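Long-range contact in phosphate ABC transporter, phosphate-binding protein (Clostridium perfringens, PDB 4Q8R), which probably captures phosphate with high affinity outside the cell membrane and hands it to an ABC-type transporter for import: residues D79-D93 and Y172-K186. Numbering follows the deposited sequence. Where two conformers were deposited one is given.
Sequences DGIALITHKNNPVKD and YISFSYVDDSVSAVK. With ZN (zinc ion), chain E.
S174 OG donates to D79 OD1 over 2.8 Å, reaching the carboxylate on its syn side but 24° out of plane. The same hydroxyl accepts from S176 N, an ST turn that starts the 3-10 segment 175-177. With CG anti to the backbone N (chi1 180°), D79 turns its carboxylate to S174, while OD2 forms a salt bridge with R206 on strand 205-213.

Antiparallel pairing follows: A82 and I173 exchange both backbone bonds, and so do T85 and S183. Between them the partner changes, V185 N binding L83 O almost straight (167° at the hydrogen). Water 1 links L83 N to V185 O where strand 79-86 passes from 172-174 to 182-184. Beyond the turn at H86-N89 the chain returns and D93 pairs in parallel with K186, whose N meets K92 O at 2.9 Å.

G80 CA sits over the face of the F175 ring, 3.5 Å above its centre, in a CH-pi contact, while the A82 backbone, its N and CA, lies at the ring edge, near its plane. The A82 methyl touches V178 CG2 and A184 CB. I84 CG2 sits among I173 CG2 (3.9 Å), V178 and V182, filling the angle between the two strands. Farther along, V185 spreads its methyls, CG2 on L83 CB at 3.5 Å and CG1 on T85 CG2.

At the far end, H86 NE2 binds a zinc ion at 2.1 Å along with two waters, while its ND1 is hydrogen-bonded to V163 O. Main-chain bonds and apolar contacts thus join strand 71-86 to strands 169-174 and 182-187 in the mixed sheet of this PBP-superfamily fold; D79 ties the 3-10 turn to strand 205-213, its buried carboxylate probably stabilised by the R206 guanidinium as well as the S174 hydroxyl.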
loop_
_atom_site.group_PDB
_atom_site.type_symbol
_atom_site.label_atom_id
_atom_site.label_comp_id
_atom_site.label_asym_id
_atom_site.label_seq_id
_atom_site.Cartn_x
_atom_site.Cartn_y
_atom_site.Cartn_z
ATOM N N ASP A 79 5.782 -1.649 4.967
ATOM C CA ASP A 79 5.747 -0.997 3.684
ATOM C C ASP A 79 5.665 0.532 3.853
ATOM O O ASP A 79 4.789 1.051 4.576
ATOM C CB ASP A 79 4.539 -1.467 2.877
ATOM C CG ASP A 79 4.429 -0.818 1.507
ATOM O OD1 ASP A 79 5.344 -0.888 0.670
ATOM O OD2 ASP A 79 3.370 -0.275 1.198
ATOM N N GLY A 80 6.534 1.246 3.156
ATOM C CA GLY A 80 6.454 2.668 3.068
ATOM C C GLY A 80 5.430 3.096 2.047
ATOM O O GLY A 80 5.147 2.389 1.066
ATOM N N ILE A 81 4.845 4.258 2.298
ATOM C CA ILE A 81 3.944 4.866 1.318
ATOM C C ILE A 81 4.706 6.123 0.791
ATOM O O ILE A 81 5.049 7.047 1.559
ATOM C CB ILE A 81 2.630 5.304 1.913
ATOM C CG1 ILE A 81 1.860 4.070 2.489
ATOM C CG2 ILE A 81 1.786 6.059 0.869
ATOM C CD1 ILE A 81 0.641 4.429 3.253
ATOM N N ALA A 82 4.920 6.123 -0.502
ATOM C CA ALA A 82 5.527 7.240 -1.211
ATOM C C ALA A 82 4.440 8.201 -1.691
ATOM O O ALA A 82 3.362 7.809 -2.034
ATOM C CB ALA A 82 6.285 6.749 -2.410
ATOM N N LEU A 83 4.810 9.474 -1.686
ATOM C CA LEU A 83 4.034 10.544 -2.328
ATOM C C LEU A 83 4.716 10.729 -3.646
ATOM O O LEU A 83 5.907 11.212 -3.669
ATOM C CB LEU A 83 4.151 11.868 -1.602
ATOM C CG LEU A 83 3.205 12.189 -0.487
ATOM C CD1 LEU A 83 1.827 12.253 -1.048
ATOM C CD2 LEU A 83 3.337 11.186 0.621
ATOM N N ILE A 84 4.051 10.345 -4.711
ATOM C CA ILE A 84 4.662 10.392 -6.035
ATOM C C ILE A 84 4.181 11.570 -6.847
ATOM O O ILE A 84 2.976 11.921 -6.819
ATOM C CB ILE A 84 4.473 9.080 -6.791
ATOM C CG1 ILE A 84 3.008 8.623 -6.855
ATOM C CG2 ILE A 84 5.324 8.002 -6.123
ATOM C CD1 ILE A 84 2.786 7.619 -7.940
ATOM N N THR A 85 5.113 12.145 -7.607
ATOM C CA THR A 85 4.823 13.177 -8.551
ATOM C C THR A 85 5.243 12.679 -9.919
ATOM O O THR A 85 5.929 11.651 -10.083
ATOM C CB THR A 85 5.537 14.493 -8.217
ATOM O OG1 THR A 85 6.947 14.287 -8.424
ATOM C CG2 THR A 85 5.311 14.979 -6.814
ATOM N N HIS A 86 4.790 13.381 -10.940
ATOM C CA HIS A 86 5.368 13.211 -12.266
ATOM C C HIS A 86 6.898 13.478 -12.212
ATOM O O HIS A 86 7.392 14.270 -11.424
ATOM C CB HIS A 86 4.710 14.183 -13.227
ATOM C CG HIS A 86 4.795 13.814 -14.647
ATOM N ND1 HIS A 86 3.940 12.921 -15.262
ATOM C CD2 HIS A 86 5.660 14.231 -15.612
ATOM C CE1 HIS A 86 4.225 12.855 -16.542
ATOM N NE2 HIS A 86 5.299 13.592 -16.764
ATOM N N LYS A 87 7.598 12.828 -13.118
ATOM C CA LYS A 87 9.018 12.917 -13.208
ATOM C C LYS A 87 9.355 14.401 -13.501
ATOM O O LYS A 87 8.626 15.085 -14.214
ATOM C CB LYS A 87 9.475 11.929 -14.314
ATOM C CG LYS A 87 10.917 11.697 -14.344
ATOM C CD LYS A 87 11.379 10.826 -13.189
ATOM C CE LYS A 87 12.701 10.162 -13.571
ATOM N NZ LYS A 87 13.167 9.400 -12.382
ATOM N N ASN A 88 10.415 14.917 -12.920
ATOM C CA ASN A 88 10.844 16.301 -13.191
ATOM C C ASN A 88 9.959 17.444 -12.685
ATOM O O ASN A 88 10.128 18.573 -13.061
ATOM C CB ASN A 88 11.150 16.473 -14.698
ATOM C CG ASN A 88 12.209 15.490 -15.176
ATOM O OD1 ASN A 88 13.146 15.190 -14.444
ATOM N ND2 ASN A 88 12.040 14.949 -16.382
ATOM N N ASN A 89 9.018 17.144 -11.797
ATOM C CA ASN A 89 8.397 18.198 -10.988
ATOM C C ASN A 89 9.493 18.822 -10.112
ATOM O O ASN A 89 10.232 18.087 -9.423
ATOM C CB ASN A 89 7.351 17.561 -10.091
ATOM C CG ASN A 89 6.466 18.606 -9.392
ATOM O OD1 ASN A 89 6.951 19.633 -8.919
ATOM N ND2 ASN A 89 5.174 18.329 -9.319
ATOM N N PRO A 90 9.645 20.154 -10.113
ATOM C CA PRO A 90 10.663 20.801 -9.293
ATOM C C PRO A 90 10.489 20.642 -7.808
ATOM O O PRO A 90 11.449 20.837 -7.058
ATOM C CB PRO A 90 10.575 22.272 -9.702
ATOM C CG PRO A 90 9.210 22.426 -10.284
ATOM C CD PRO A 90 8.920 21.132 -10.957
ATOM N N VAL A 91 9.282 20.277 -7.375
ATOM C CA VAL A 91 9.036 20.058 -5.921
ATOM C C VAL A 91 9.474 18.631 -5.557
ATOM O O VAL A 91 8.913 17.680 -6.053
ATOM C CB VAL A 91 7.569 20.274 -5.593
ATOM C CG1 VAL A 91 7.302 20.055 -4.101
ATOM C CG2 VAL A 91 7.175 21.691 -5.996
ATOM N N LYS A 92 10.464 18.533 -4.671
ATOM C CA LYS A 92 11.123 17.280 -4.362
ATOM C C LYS A 92 11.099 16.899 -2.886
ATOM O O LYS A 92 11.629 15.847 -2.527
ATOM C CB LYS A 92 12.563 17.340 -4.910
ATOM C CG LYS A 92 12.510 17.209 -6.434
ATOM C CD LYS A 92 13.805 17.446 -7.139
ATOM C CE LYS A 92 13.517 17.712 -8.604
ATOM N NZ LYS A 92 13.068 16.516 -9.355
ATOM N N ASP A 93 10.448 17.722 -2.062
ATOM C CA ASP A 93 10.463 17.553 -0.647
ATOM C C ASP A 93 9.233 18.249 -0.120
ATOM O O ASP A 93 9.003 19.430 -0.491
ATOM C CB ASP A 93 11.750 18.167 -0.108
ATOM C CG ASP A 93 12.018 17.875 1.346
ATOM O OD1 ASP A 93 11.230 17.251 2.049
ATOM O OD2 ASP A 93 13.104 18.299 1.816
ATOM N N TYR A 172 -0.354 8.786 -3.934
ATOM C CA TYR A 172 0.366 8.010 -2.934
ATOM C C TYR A 172 0.261 6.544 -3.277
ATOM O O TYR A 172 -0.724 6.058 -3.775
ATOM C CB TYR A 172 -0.136 8.323 -1.539
ATOM C CG TYR A 172 -1.661 8.230 -1.384
ATOM C CD1 TYR A 172 -2.315 6.988 -1.277
ATOM C CD2 TYR A 172 -2.443 9.392 -1.301
ATOM C CE1 TYR A 172 -3.698 6.932 -1.076
ATOM C CE2 TYR A 172 -3.809 9.314 -1.159
ATOM C CZ TYR A 172 -4.410 8.108 -1.060
ATOM O OH TYR A 172 -5.775 8.018 -0.881
ATOM N N ILE A 173 1.336 5.832 -2.987
ATOM C CA ILE A 173 1.451 4.459 -3.414
ATOM C C ILE A 173 2.516 3.734 -2.633
ATOM O O ILE A 173 3.477 4.335 -2.173
ATOM C CB ILE A 173 1.805 4.448 -4.895
ATOM C CG1 ILE A 173 1.490 3.133 -5.553
ATOM C CG2 ILE A 173 3.296 4.832 -5.149
ATOM C CD1 ILE A 173 1.546 3.177 -7.042
ATOM N N SER A 174 2.353 2.429 -2.456
ATOM C CA SER A 174 3.387 1.584 -1.840
ATOM C C SER A 174 4.748 1.743 -2.573
ATOM O O SER A 174 4.791 1.821 -3.801
ATOM C CB SER A 174 2.956 0.128 -1.970
ATOM O OG SER A 174 4.030 -0.776 -1.754
ATOM N N PHE A 175 5.822 1.709 -1.801
ATOM C CA PHE A 175 7.167 1.744 -2.344
ATOM C C PHE A 175 7.356 0.617 -3.380
ATOM O O PHE A 175 8.225 0.731 -4.293
ATOM C CB PHE A 175 8.171 1.473 -1.244
ATOM C CG PHE A 175 8.469 2.612 -0.309
ATOM C CD1 PHE A 175 7.756 3.828 -0.285
ATOM C CD2 PHE A 175 9.550 2.452 0.631
ATOM C CE1 PHE A 175 8.097 4.802 0.604
ATOM C CE2 PHE A 175 9.912 3.458 1.477
ATOM C CZ PHE A 175 9.151 4.651 1.496
ATOM N N SER A 176 6.605 -0.497 -3.216
ATOM C CA SER A 176 6.663 -1.640 -4.106
ATOM C C SER A 176 6.394 -1.289 -5.578
ATOM O O SER A 176 6.788 -1.981 -6.501
ATOM C CB SER A 176 5.704 -2.768 -3.640
ATOM O OG SER A 176 6.135 -3.962 -4.126
ATOM N N TYR A 177 5.648 -0.192 -5.785
ATOM C CA TYR A 177 5.293 0.249 -7.133
ATOM C C TYR A 177 6.160 1.386 -7.635
ATOM O O TYR A 177 5.996 1.811 -8.775
ATOM C CB TYR A 177 3.847 0.743 -7.172
ATOM C CG TYR A 177 2.812 -0.374 -7.138
ATOM C CD1 TYR A 177 2.550 -1.094 -5.965
ATOM C CD2 TYR A 177 2.115 -0.708 -8.296
ATOM C CE1 TYR A 177 1.576 -2.101 -5.951
ATOM C CE2 TYR A 177 1.188 -1.719 -8.297
ATOM C CZ TYR A 177 0.912 -2.422 -7.144
ATOM O OH TYR A 177 -0.105 -3.342 -7.243
ATOM N N VAL A 178 7.048 1.912 -6.810
ATOM C CA VAL A 178 7.855 3.091 -7.231
ATOM C C VAL A 178 8.967 2.619 -8.164
ATOM O O VAL A 178 9.587 1.618 -7.909
ATOM C CB VAL A 178 8.431 3.860 -6.042
ATOM C CG1 VAL A 178 9.338 4.991 -6.537
ATOM C CG2 VAL A 178 7.301 4.436 -5.167
ATOM N N ASP A 179 9.147 3.286 -9.289
ATOM C CA ASP A 179 10.250 3.025 -10.158
ATOM C C ASP A 179 10.629 4.324 -10.784
ATOM O O ASP A 179 10.143 5.365 -10.357
ATOM C CB ASP A 179 9.922 1.958 -11.221
ATOM C CG ASP A 179 8.720 2.339 -12.088
ATOM O OD1 ASP A 179 8.424 3.542 -12.202
ATOM O OD2 ASP A 179 8.093 1.446 -12.646
ATOM N N ASP A 180 11.582 4.245 -11.740
ATOM C CA ASP A 180 12.090 5.452 -12.399
ATOM C C ASP A 180 11.117 6.264 -13.223
ATOM O O ASP A 180 11.490 7.323 -13.681
ATOM C CB ASP A 180 13.270 5.134 -13.297
ATOM C CG ASP A 180 14.431 4.516 -12.535
ATOM O OD1 ASP A 180 14.513 4.696 -11.300
ATOM O OD2 ASP A 180 15.247 3.848 -13.178
ATOM N N SER A 181 9.895 5.800 -13.390
ATOM C CA SER A 181 8.915 6.473 -14.214
ATOM C C SER A 181 8.186 7.595 -13.473
ATOM O O SER A 181 7.499 8.359 -14.102
ATOM C CB SER A 181 7.876 5.472 -14.752
ATOM O OG SER A 181 6.977 5.056 -13.751
ATOM N N VAL A 182 8.328 7.626 -12.153
ATOM C CA VAL A 182 7.699 8.603 -11.260
ATOM C C VAL A 182 8.733 9.032 -10.222
ATOM O O VAL A 182 9.823 8.446 -10.136
ATOM C CB VAL A 182 6.417 8.036 -10.578
ATOM C CG1 VAL A 182 5.321 7.724 -11.600
ATOM C CG2 VAL A 182 6.711 6.820 -9.734
ATOM N N SER A 183 8.454 10.116 -9.503
ATOM C CA SER A 183 9.341 10.643 -8.476
ATOM C C SER A 183 8.714 10.604 -7.095
ATOM O O SER A 183 7.659 11.229 -6.867
ATOM C CB SER A 183 9.704 12.094 -8.808
ATOM O OG SER A 183 10.495 12.095 -9.981
ATOM N N ALA A 184 9.319 9.898 -6.158
ATOM C CA ALA A 184 8.848 9.936 -4.771
ATOM C C ALA A 184 9.485 11.150 -4.092
ATOM O O ALA A 184 10.694 11.300 -4.135
ATOM C CB ALA A 184 9.238 8.678 -4.032
ATOM N N VAL A 185 8.697 12.027 -3.497
ATOM C CA VAL A 185 9.207 13.179 -2.796
ATOM C C VAL A 185 9.849 12.789 -1.476
ATOM O O VAL A 185 9.480 11.784 -0.905
ATOM C CB VAL A 185 8.127 14.280 -2.561
ATOM C CG1 VAL A 185 7.466 14.691 -3.860
ATOM C CG2 VAL A 185 7.076 13.815 -1.579
ATOM N N LYS A 186 10.836 13.547 -0.999
ATOM C CA LYS A 186 11.275 13.398 0.383
ATOM C C LYS A 186 10.123 13.845 1.257
ATOM O O LYS A 186 9.367 14.739 0.877
ATOM C CB LYS A 186 12.484 14.249 0.697
ATOM C CG LYS A 186 13.702 13.791 -0.054
ATOM C CD LYS A 186 14.882 14.739 0.202
ATOM C CE LYS A 186 16.025 14.358 -0.715
ATOM N NZ LYS A 186 17.119 15.355 -0.567
HETATM ZN ZN ZN E . 6.113 14.095 -18.597
HETATM O O HOH W 1 7.517 9.882 -0.778
HETATM O O HOH W 2 6.038 10.687 -14.443
HETATM O O HOH W 3 10.602 15.309 -9.558
HETATM O O HOH W 4 4.331 14.338 -19.842
HETATM O O HOH W 5 6.719 15.965 -18.773
#